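Local structure of probable ss-1,3-N-acetylglucosaminyltransferase (Staphylococcus aureus subsp. aureus N315, 6H21) at residues Val148-Ile152 with Asn166-Ala171; Gln200-Glu205 with Glu250-Ile255; Glu265-Ala271 with Pro312-Tyr318. The protein is a probable glycosyltransferase that joins a family 2 domain of the GT-A type to a mainly helical TarS-type linker domain. All coordinates share one frame; numbering follows the deposited sequence.

Interaction 1. Residues Val148-Ile152 with Asn166-Ala171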
loop_
_atom_site.group_PDB
_atom_site.type_symbol
_atom_site.label_atom_id
_atom_site.label_comp_id
_atom_site.label_asym_id
_atom_site.label_seq_id
_atom_site.Cartn_x
_atom_site.Cartn_y
_atom_site.Cartn_z
ATOM N N VAL C 148 25.098 -21.744 8.134
ATOM C CA VAL C 148 24.513 -22.608 9.165
ATOM C C VAL C 148 23.989 -21.714 10.289
ATOM O O VAL C 148 24.379 -20.544 10.364
ATOM C CB VAL C 148 25.530 -23.670 9.639
ATOM C CG1 VAL C 148 25.929 -24.589 8.490
ATOM C CG2 VAL C 148 26.776 -23.052 10.275
ATOM N N PRO C 149 23.040 -22.196 11.140
ATOM C CA PRO C 149 22.497 -21.392 12.237
ATOM C C PRO C 149 23.609 -20.873 13.157
ATOM O O PRO C 149 24.633 -21.569 13.335
ATOM C CB PRO C 149 21.575 -22.345 13.014
ATOM C CG PRO C 149 21.221 -23.426 12.022
ATOM C CD PRO C 149 22.387 -23.516 11.052
ATOM N N LYS C 150 23.374 -19.683 13.725
ATOM C CA LYS C 150 24.367 -18.937 14.507
ATOM C C LYS C 150 23.750 -18.432 15.827
ATOM O O LYS C 150 24.371 -18.553 16.874
ATOM C CB LYS C 150 24.935 -17.791 13.655
ATOM N N ALA C 151 22.527 -17.889 15.795
ATOM C CA ALA C 151 21.922 -17.306 16.997
ATOM C C ALA C 151 21.817 -18.331 18.138
ATOM O O ALA C 151 22.048 -17.989 19.281
ATOM C CB ALA C 151 20.570 -16.724 16.672
ATOM N N ILE C 152 21.436 -19.576 17.822
ATOM C CA ILE C 152 21.291 -20.633 18.818
ATOM C C ILE C 152 22.600 -20.832 19.592
ATOM O O ILE C 152 22.554 -21.211 20.764
ATOM C CB ILE C 152 20.793 -21.957 18.193
ATOM C CG1 ILE C 152 20.584 -23.034 19.258
ATOM C CG2 ILE C 152 21.721 -22.448 17.090
ATOM C CD1 ILE C 152 19.554 -24.077 18.898
ATOM N N ASN C 166 16.464 -19.160 22.803
ATOM C CA ASN C 166 17.676 -19.723 22.230
ATOM C C ASN C 166 17.480 -19.998 20.736
ATOM O O ASN C 166 18.279 -20.736 20.115
ATOM C CB ASN C 166 18.100 -20.986 22.978
ATOM C CG ASN C 166 18.382 -20.743 24.448
ATOM O OD1 ASN C 166 17.633 -21.214 25.313
ATOM N ND2 ASN C 166 19.462 -20.028 24.737
ATOM N N SER C 167 16.398 -19.443 20.175
ATOM C CA SER C 167 16.241 -19.308 18.736
ATOM C C SER C 167 16.221 -20.676 18.041
ATOM O O SER C 167 16.790 -20.812 16.967
ATOM C CB SER C 167 17.350 -18.451 18.161
ATOM O OG SER C 167 17.258 -17.114 18.632
ATOM N N ILE C 168 15.532 -21.663 18.638
ATOM C CA ILE C 168 15.603 -23.048 18.152
ATOM C C ILE C 168 14.805 -23.177 16.848
ATOM O O ILE C 168 15.158 -24.006 16.012
ATOM C CB ILE C 168 15.166 -24.063 19.235
ATOM C CG1 ILE C 168 15.978 -23.873 20.515
ATOM C CG2 ILE C 168 15.255 -25.503 18.739
ATOM C CD1 ILE C 168 15.754 -24.948 21.553
ATOM N N PHE C 169 13.787 -22.327 16.636
ATOM C CA PHE C 169 13.016 -22.377 15.386
ATOM C C PHE C 169 13.848 -21.961 14.163
ATOM O O PHE C 169 13.391 -22.122 13.046
ATOM C CB PHE C 169 11.771 -21.491 15.447
ATOM C CG PHE C 169 10.597 -22.102 16.161
ATOM C CD1 PHE C 169 10.514 -23.461 16.396
ATOM C CD2 PHE C 169 9.558 -21.298 16.591
ATOM C CE1 PHE C 169 9.430 -23.998 17.077
ATOM C CE2 PHE C 169 8.461 -21.838 17.248
ATOM C CZ PHE C 169 8.387 -23.188 17.469
ATOM N N TYR C 170 15.069 -21.468 14.380
ATOM C CA TYR C 170 15.963 -21.104 13.286
ATOM C C TYR C 170 17.043 -22.178 13.076
ATOM O O TYR C 170 17.983 -21.951 12.353
ATOM C CB TYR C 170 16.550 -19.714 13.570
ATOM C CG TYR C 170 15.488 -18.647 13.555
ATOM C CD1 TYR C 170 14.678 -18.439 14.658
ATOM C CD2 TYR C 170 15.231 -17.908 12.412
ATOM C CE1 TYR C 170 13.665 -17.497 14.642
ATOM C CE2 TYR C 170 14.225 -16.959 12.382
ATOM C CZ TYR C 170 13.437 -16.754 13.497
ATOM O OH TYR C 170 12.443 -15.821 13.474
ATOM N N ALA C 171 16.899 -23.332 13.729
ATOM C CA ALA C 171 17.876 -24.412 13.688
ATOM C C ALA C 171 17.139 -25.757 13.766
ATOM O O ALA C 171 17.307 -26.535 14.696
ATOM C CB ALA C 171 18.867 -24.243 14.821
HETATM O O HOH W 1 19.531 -20.200 15.741
#
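Ser-167 O takes two hydrogen bonds, one of which reaches across the contact: a water donates to it at 3.1 Å and, with its oxygen 2.9 Å from Ile-152 N, accepts the amide of that residue. The other donor is Tyr-170 N, 3.2 Å from Ser-167 O, an i to i+3 bond that marks the 3-10 turn 168-170. No direct hydrogen bond links the two segments. The closest approach is a CA-H...O contact, Ile-152 CA to Asn-166 O at 3.3 Å with 142° at the hydrogen, and Ile-152 CG1 leans on the same carbonyl oxygen. With CG1 anti to the backbone N (chi1 -177°), Ile-152 sends CD1 toward Ile-168 CG1, 3.9 Å away, while its CG2 branch turns to the methyl of Ala-171. Both segments belong to the connection between strands 134-142 and 177-179 of the GT-A-type sheet, and Ile-152 also rests on Ile-136 and Ile-215 of its strands. At the other end Pro-149 lays the CB-CG edge of its ring on Ala-171 CB, with CG at 3.7 Å, and beside Tyr-170 O; this proline side chain is about 8 Å from the bound uridine-diphosphate-N-acetylglucosamine. Near the water, Ala-151 CB touches the CB and OG of Ser-167.

Interaction 2. Residues Gln200-Glu205 with Glu250-Ile255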
loop_
_atom_site.group_PDB
_atom_site.type_symbol
_atom_site.label_atom_id
_atom_site.label_comp_id
_atom_site.label_asym_id
_atom_site.label_seq_id
_atom_site.Cartn_x
_atom_site.Cartn_y
_atom_site.Cartn_z
ATOM N N GLN C 200 12.059 -30.094 9.236
ATOM C CA GLN C 200 11.487 -29.127 10.197
ATOM C C GLN C 200 10.346 -29.770 11.000
ATOM O O GLN C 200 10.256 -29.597 12.209
ATOM C CB GLN C 200 10.905 -27.914 9.471
ATOM C CG GLN C 200 11.922 -26.976 8.860
ATOM C CD GLN C 200 11.238 -25.740 8.311
ATOM O OE1 GLN C 200 10.628 -24.961 9.046
ATOM N NE2 GLN C 200 11.317 -25.557 6.999
ATOM N N LEU C 201 9.465 -30.501 10.311
ATOM C CA LEU C 201 8.300 -31.080 10.928
ATOM C C LEU C 201 8.721 -32.125 11.971
ATOM O O LEU C 201 8.158 -32.155 13.057
ATOM C CB LEU C 201 7.391 -31.704 9.867
ATOM C CG LEU C 201 6.198 -32.479 10.427
ATOM C CD1 LEU C 201 5.368 -31.613 11.356
ATOM C CD2 LEU C 201 5.331 -33.035 9.303
ATOM N N PHE C 202 9.718 -32.953 11.627
ATOM C CA PHE C 202 10.227 -33.969 12.541
ATOM C C PHE C 202 10.793 -33.299 13.801
ATOM O O PHE C 202 10.449 -33.693 14.895
ATOM C CB PHE C 202 11.273 -34.853 11.860
ATOM C CG PHE C 202 11.827 -35.940 12.746
ATOM C CD1 PHE C 202 12.833 -35.659 13.660
ATOM C CD2 PHE C 202 11.323 -37.229 12.685
ATOM C CE1 PHE C 202 13.341 -36.653 14.480
ATOM C CE2 PHE C 202 11.829 -38.221 13.505
ATOM C CZ PHE C 202 12.831 -37.932 14.409
ATOM N N THR C 203 11.646 -32.278 13.637
ATOM C CA THR C 203 12.255 -31.602 14.780
ATOM C C THR C 203 11.187 -30.912 15.643
ATOM O O THR C 203 11.239 -31.009 16.881
ATOM C CB THR C 203 13.348 -30.621 14.347
ATOM O OG1 THR C 203 14.361 -31.346 13.647
ATOM C CG2 THR C 203 13.974 -29.900 15.518
ATOM N N ILE C 204 10.211 -30.250 15.009
ATOM C CA ILE C 204 9.103 -29.604 15.725
ATOM C C ILE C 204 8.276 -30.645 16.493
ATOM O O ILE C 204 7.939 -30.405 17.655
ATOM C CB ILE C 204 8.217 -28.785 14.761
ATOM C CG1 ILE C 204 8.969 -27.588 14.172
ATOM C CG2 ILE C 204 6.896 -28.392 15.424
ATOM C CD1 ILE C 204 8.873 -26.309 14.967
ATOM N N GLU C 205 7.906 -31.760 15.838
ATOM C CA GLU C 205 7.142 -32.845 16.499
ATOM C C GLU C 205 7.923 -33.314 17.734
ATOM O O GLU C 205 7.330 -33.544 18.801
ATOM C CB GLU C 205 6.841 -34.013 15.547
ATOM C CG GLU C 205 5.738 -33.707 14.533
ATOM C CD GLU C 205 5.249 -34.831 13.614
ATOM O OE1 GLU C 205 6.010 -35.780 13.343
ATOM O OE2 GLU C 205 4.094 -34.736 13.135
ATOM N N GLU C 250 1.177 -29.126 9.069
ATOM C CA GLU C 250 1.448 -30.143 10.084
ATOM C C GLU C 250 2.315 -29.574 11.211
ATOM O O GLU C 250 2.185 -29.997 12.356
ATOM C CB GLU C 250 2.081 -31.390 9.450
ATOM C CG GLU C 250 1.159 -32.105 8.470
ATOM C CD GLU C 250 -0.077 -32.760 9.071
ATOM O OE1 GLU C 250 0.024 -33.298 10.199
ATOM O OE2 GLU C 250 -1.155 -32.742 8.405
ATOM N N ILE C 251 3.171 -28.594 10.889
ATOM C CA ILE C 251 3.993 -27.926 11.897
ATOM C C ILE C 251 3.081 -27.195 12.896
ATOM O O ILE C 251 3.210 -27.369 14.119
ATOM C CB ILE C 251 5.028 -27.009 11.229
ATOM C CG1 ILE C 251 6.153 -27.847 10.608
ATOM C CG2 ILE C 251 5.553 -25.958 12.199
ATOM C CD1 ILE C 251 6.995 -27.085 9.623
ATOM N N TYR C 252 2.146 -26.396 12.368
ATOM C CA TYR C 252 1.195 -25.656 13.208
ATOM C C TYR C 252 0.323 -26.606 14.035
ATOM O O TYR C 252 0.118 -26.346 15.218
ATOM C CB TYR C 252 0.333 -24.736 12.353
ATOM C CG TYR C 252 1.063 -23.522 11.862
ATOM C CD1 TYR C 252 1.496 -22.556 12.751
ATOM C CD2 TYR C 252 1.321 -23.341 10.515
ATOM C CE1 TYR C 252 2.135 -21.405 12.311
ATOM C CE2 TYR C 252 1.974 -22.215 10.059
ATOM C CZ TYR C 252 2.379 -21.243 10.963
ATOM O OH TYR C 252 2.988 -20.118 10.522
ATOM N N LYS C 253 -0.142 -27.711 13.414
ATOM C CA LYS C 253 -0.943 -28.742 14.085
ATOM C C LYS C 253 -0.156 -29.338 15.263
ATOM O O LYS C 253 -0.726 -29.515 16.332
ATOM C CB LYS C 253 -1.383 -29.860 13.132
ATOM C CG LYS C 253 -2.435 -29.460 12.099
ATOM C CD LYS C 253 -3.420 -30.551 11.731
ATOM C CE LYS C 253 -2.925 -31.531 10.682
ATOM N N ALA C 254 1.142 -29.601 15.068
ATOM C CA ALA C 254 2.018 -30.181 16.110
ATOM C C ALA C 254 2.142 -29.223 17.298
ATOM O O ALA C 254 2.133 -29.645 18.447
ATOM C CB ALA C 254 3.386 -30.539 15.573
ATOM N N ILE C 255 2.250 -27.927 17.013
ATOM C CA ILE C 255 2.346 -26.932 18.067
ATOM C C ILE C 255 1.048 -26.914 18.883
ATOM O O ILE C 255 1.061 -26.935 20.118
ATOM C CB ILE C 255 2.667 -25.557 17.468
ATOM C CG1 ILE C 255 4.106 -25.514 16.959
ATOM C CG2 ILE C 255 2.371 -24.446 18.469
ATOM C CD1 ILE C 255 4.447 -24.249 16.210
#
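Leu-201 straddles the backbone of the facing helix at Glu-250. Its CD2 methyl presses on Glu-250 CB at 3.6 Å, while CD1 sits over the peptide that follows, 3.8 Å from Ile-251 N. This fork reaches across because CG is anti to the backbone N (chi1 174°). Ile-251 returns the bump: its CG1 lodges between the CA and CD1 of Leu-201, and its CD1 continues to Gln-200 CB at 4.0 Å. One turn further on, the CG2 methyl of Ile-204 is the bump; it settles among Ile-251 O, Ala-254 CB at 4.1 Å and Ile-255 CG1, which lies 4.3 Å from Ile-204 CG2. The short segment axes run parallel, with an angle of 0° between them and a closest approach of 9.4 Å. They come from helix 198-207, whose Gln-200 side chain is about 8 Å from the bound uridine-diphosphate-N-acetylglucosamine, and from helix 242-256 of the TarS-type linker region, so the pairing packs a helix beside that ligand against the helical linker. Ala-254 offers a small methyl on which the CG methylene of Glu-205 rests at 4.1 Å. No hydrogen bond crosses the contact, and the polar ends look to third parties: Gln-200 OE1 bonds Tyr-274 OH, and Glu-205 OE2 has a long, weak ion pair with Lys-191. On the Leu-201 side, Glu-205 OE2 and Glu-250 OE1 stay 5.2 Å apart, like charges without contact.

Interaction 3. Residues Glu265-Ala271 with Pro312-Tyr318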
loop_
_atom_site.group_PDB
_atom_site.type_symbol
_atom_site.label_atom_id
_atom_site.label_comp_id
_atom_site.label_asym_id
_atom_site.label_seq_id
_atom_site.Cartn_x
_atom_site.Cartn_y
_atom_site.Cartn_z
ATOM N N GLU C 265 -2.285 -19.975 25.318
ATOM C CA GLU C 265 -1.613 -18.726 24.961
ATOM C C GLU C 265 -0.156 -19.005 24.579
ATOM O O GLU C 265 0.392 -18.349 23.697
ATOM C CB GLU C 265 -1.689 -17.728 26.118
ATOM C CG GLU C 265 -1.400 -16.311 25.689
ATOM C CD GLU C 265 -2.336 -15.779 24.612
ATOM O OE1 GLU C 265 -3.531 -16.117 24.646
ATOM O OE2 GLU C 265 -1.876 -15.022 23.750
ATOM N N LYS C 266 0.459 -19.963 25.274
ATOM C CA LYS C 266 1.813 -20.461 24.975
ATOM C C LYS C 266 1.858 -21.061 23.562
ATOM O O LYS C 266 2.840 -20.859 22.828
ATOM C CB LYS C 266 2.252 -21.482 26.033
ATOM C CG LYS C 266 3.700 -21.957 25.935
ATOM C CD LYS C 266 4.750 -20.845 25.931
ATOM C CE LYS C 266 6.144 -21.375 25.652
ATOM N NZ LYS C 266 7.158 -20.299 25.650
ATOM N N ARG C 267 0.810 -21.802 23.172
ATOM C CA ARG C 267 0.718 -22.338 21.790
ATOM C C ARG C 267 0.628 -21.201 20.754
ATOM O O ARG C 267 1.305 -21.248 19.694
ATOM C CB ARG C 267 -0.464 -23.305 21.706
ATOM C CG ARG C 267 -0.259 -24.586 22.500
ATOM C CD ARG C 267 -1.556 -25.330 22.708
ATOM N NE ARG C 267 -1.360 -26.645 23.289
ATOM C CZ ARG C 267 -2.350 -27.495 23.533
ATOM N NH1 ARG C 267 -3.601 -27.115 23.322
ATOM N NH2 ARG C 267 -2.083 -28.706 23.985
ATOM N N HIS C 268 -0.207 -20.187 21.037
ATOM C CA HIS C 268 -0.321 -18.993 20.195
ATOM C C HIS C 268 1.050 -18.340 20.018
ATOM O O HIS C 268 1.407 -17.920 18.929
ATOM C CB HIS C 268 -1.302 -17.968 20.777
ATOM C CG HIS C 268 -2.732 -18.399 20.806
ATOM N ND1 HIS C 268 -3.295 -19.177 19.807
ATOM C CD2 HIS C 268 -3.724 -18.136 21.692
ATOM C CE1 HIS C 268 -4.566 -19.405 20.098
ATOM N NE2 HIS C 268 -4.859 -18.759 21.242
ATOM N N GLN C 269 1.809 -18.251 21.111
ATOM C CA GLN C 269 3.127 -17.617 21.096
ATOM C C GLN C 269 4.084 -18.422 20.214
ATOM O O GLN C 269 4.796 -17.850 19.417
ATOM C CB GLN C 269 3.710 -17.500 22.500
ATOM C CG GLN C 269 5.048 -16.778 22.519
ATOM C CD GLN C 269 5.731 -16.904 23.856
ATOM O OE1 GLN C 269 5.843 -17.995 24.422
ATOM N NE2 GLN C 269 6.186 -15.776 24.375
ATOM N N LEU C 270 4.114 -19.748 20.397
ATOM C CA LEU C 270 5.011 -20.593 19.601
ATOM C C LEU C 270 4.649 -20.511 18.107
ATOM O O LEU C 270 5.522 -20.466 17.259
ATOM C CB LEU C 270 4.922 -22.027 20.122
ATOM C CG LEU C 270 5.605 -22.263 21.465
ATOM C CD1 LEU C 270 5.191 -23.603 22.039
ATOM C CD2 LEU C 270 7.120 -22.179 21.331
ATOM N N ALA C 271 3.351 -20.539 17.814
ATOM C CA ALA C 271 2.819 -20.453 16.470
ATOM C C ALA C 271 3.212 -19.115 15.816
ATOM O O ALA C 271 3.590 -19.089 14.647
ATOM C CB ALA C 271 1.327 -20.640 16.521
ATOM N N PRO C 312 -4.862 -19.885 14.297
ATOM C CA PRO C 312 -5.603 -18.843 15.010
ATOM C C PRO C 312 -4.941 -17.461 14.903
ATOM O O PRO C 312 -3.720 -17.334 14.965
ATOM C CB PRO C 312 -5.631 -19.342 16.462
ATOM C CG PRO C 312 -5.465 -20.851 16.354
ATOM C CD PRO C 312 -4.595 -21.068 15.137
ATOM N N ARG C 313 -5.791 -16.452 14.711
ATOM C CA ARG C 313 -5.398 -15.071 14.586
ATOM C C ARG C 313 -4.765 -14.598 15.900
ATOM O O ARG C 313 -3.973 -13.686 15.887
ATOM C CB ARG C 313 -6.612 -14.227 14.195
ATOM C CG ARG C 313 -6.851 -14.188 12.693
ATOM C CD ARG C 313 -7.957 -13.231 12.287
ATOM N NE ARG C 313 -8.019 -13.109 10.837
ATOM C CZ ARG C 313 -7.316 -12.237 10.121
ATOM N NH1 ARG C 313 -6.383 -11.497 10.698
ATOM N NH2 ARG C 313 -7.524 -12.134 8.822
ATOM N N ASP C 314 -5.085 -15.271 17.010
ATOM C CA ASP C 314 -4.533 -14.949 18.335
ATOM C C ASP C 314 -2.997 -15.072 18.345
ATOM O O ASP C 314 -2.341 -14.483 19.216
ATOM C CB ASP C 314 -5.176 -15.828 19.412
ATOM C CG ASP C 314 -6.562 -15.374 19.854
ATOM O OD1 ASP C 314 -6.921 -14.191 19.649
ATOM O OD2 ASP C 314 -7.274 -16.182 20.394
ATOM N N SER C 315 -2.423 -15.819 17.383
ATOM C CA SER C 315 -0.961 -15.973 17.270
ATOM C C SER C 315 -0.305 -14.748 16.624
ATOM O O SER C 315 0.889 -14.600 16.751
ATOM C CB SER C 315 -0.586 -17.226 16.509
ATOM O OG SER C 315 -0.980 -17.141 15.151
ATOM N N ASP C 316 -1.078 -13.944 15.877
ATOM C CA ASP C 316 -0.556 -12.877 15.047
ATOM C C ASP C 316 0.123 -11.785 15.884
ATOM O O ASP C 316 1.072 -11.218 15.432
ATOM C CB ASP C 316 -1.643 -12.255 14.154
ATOM C CG ASP C 316 -2.121 -13.207 13.062
ATOM O OD1 ASP C 316 -1.509 -14.303 12.958
ATOM O OD2 ASP C 316 -3.072 -12.822 12.294
ATOM N N LYS C 317 -0.366 -11.499 17.089
ATOM C CA LYS C 317 0.243 -10.483 17.937
ATOM C C LYS C 317 1.665 -10.887 18.339
ATOM O O LYS C 317 2.409 -10.048 18.792
ATOM C CB LYS C 317 -0.593 -10.229 19.193
ATOM C CG LYS C 317 -0.759 -11.392 20.166
ATOM C CD LYS C 317 -1.637 -10.995 21.343
ATOM C CE LYS C 317 -1.998 -12.129 22.268
ATOM N NZ LYS C 317 -3.043 -12.994 21.668
ATOM N N TYR C 318 2.035 -12.166 18.177
ATOM C CA TYR C 318 3.361 -12.614 18.545
ATOM C C TYR C 318 4.327 -12.543 17.357
ATOM O O TYR C 318 5.475 -12.853 17.512
ATOM C CB TYR C 318 3.286 -14.020 19.142
ATOM C CG TYR C 318 2.575 -14.045 20.466
ATOM C CD1 TYR C 318 3.157 -13.488 21.596
ATOM C CD2 TYR C 318 1.304 -14.583 20.582
ATOM C CE1 TYR C 318 2.508 -13.492 22.823
ATOM C CE2 TYR C 318 0.639 -14.590 21.796
ATOM C CZ TYR C 318 1.240 -14.041 22.919
ATOM O OH TYR C 318 0.589 -14.064 24.119
#
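His-268 and Asp-314 make the dense part of this contact. The CB of Asp-314 stands over the imidazole, 3.5 Å from the ring centroid and 11° off its normal, a CH-pi contact centred on the face; the two side chains lie side by side and point the same way, with ring and carboxylate planes steeply inclined. Pro-312 CB closes in obliquely on His-268 CE1. The backbones come close here, His-268 CA to Ser-315 CA 4.3 Å, and Ser-315 CB lies 3.2 Å from His-268 O and also against the methyl of Ala-271. Tyr-318 forms the second flat surface: Gln-269 CA lies over its ring, 3.8 Å from the centroid and 22° off the normal, and Lys-317 CG of the same turn lies over the opposite face, toward its rim. Both segments belong to the TarS-type linker region, where helix 264-281 packs on the 3-10 turn between helices 294-308 and 324-332. Ser-315 N and OG both donate to Pro-312 O, which secures the start of that turn, while His-268 ND1 is bonded to Tyr-256 OH of helix 242-256. The looser side holds the partly exposed Glu-265 and the exposed Lys-317. Glu-265 bends at chi2 (59°), bringing OE2 to the edge of the Tyr-318 ring, where Tyr-318 OH donates to its anti lone pair at 2.7 Å. Lys-317 NZ reaches Glu-265 OE2 at 3.1 Å, a salt bridge whose hydrogen bond is weak, and also donates to Asp-314 O at 3.0 Å. One carboxylate oxygen therefore serves a phenol and an ammonium together, which would favour the charged form of Glu-265 and anchor the phenol end of Tyr-318, while Gln-269 and Lys-317 over its two faces restrict ring turning.

In the fold
Along the chain the three contacts follow in series, none nested in or crossing another. Interaction 1 closes first, drawing together a loop between strands 134-142 and 177-179 within the family 2 glycosyltransferase part. Interaction 2 then spans from helix 198-207 to helix 242-256, enclosing strands 213-216 and 222-225. Interaction 3 closes last, bringing the turn after helix 294-308 back to helix 264-281, the next helix after 242-256. Phe-169 joins the three: its ring, which takes no part in interaction 1's own contact, packs on Ile-204 and Ile-255 of interaction 2 and on Leu-270 of interaction 3. Ile-255 also touches Arg-267 and Leu-270, so packing runs continuously from the GT-A-type part into the linker helices.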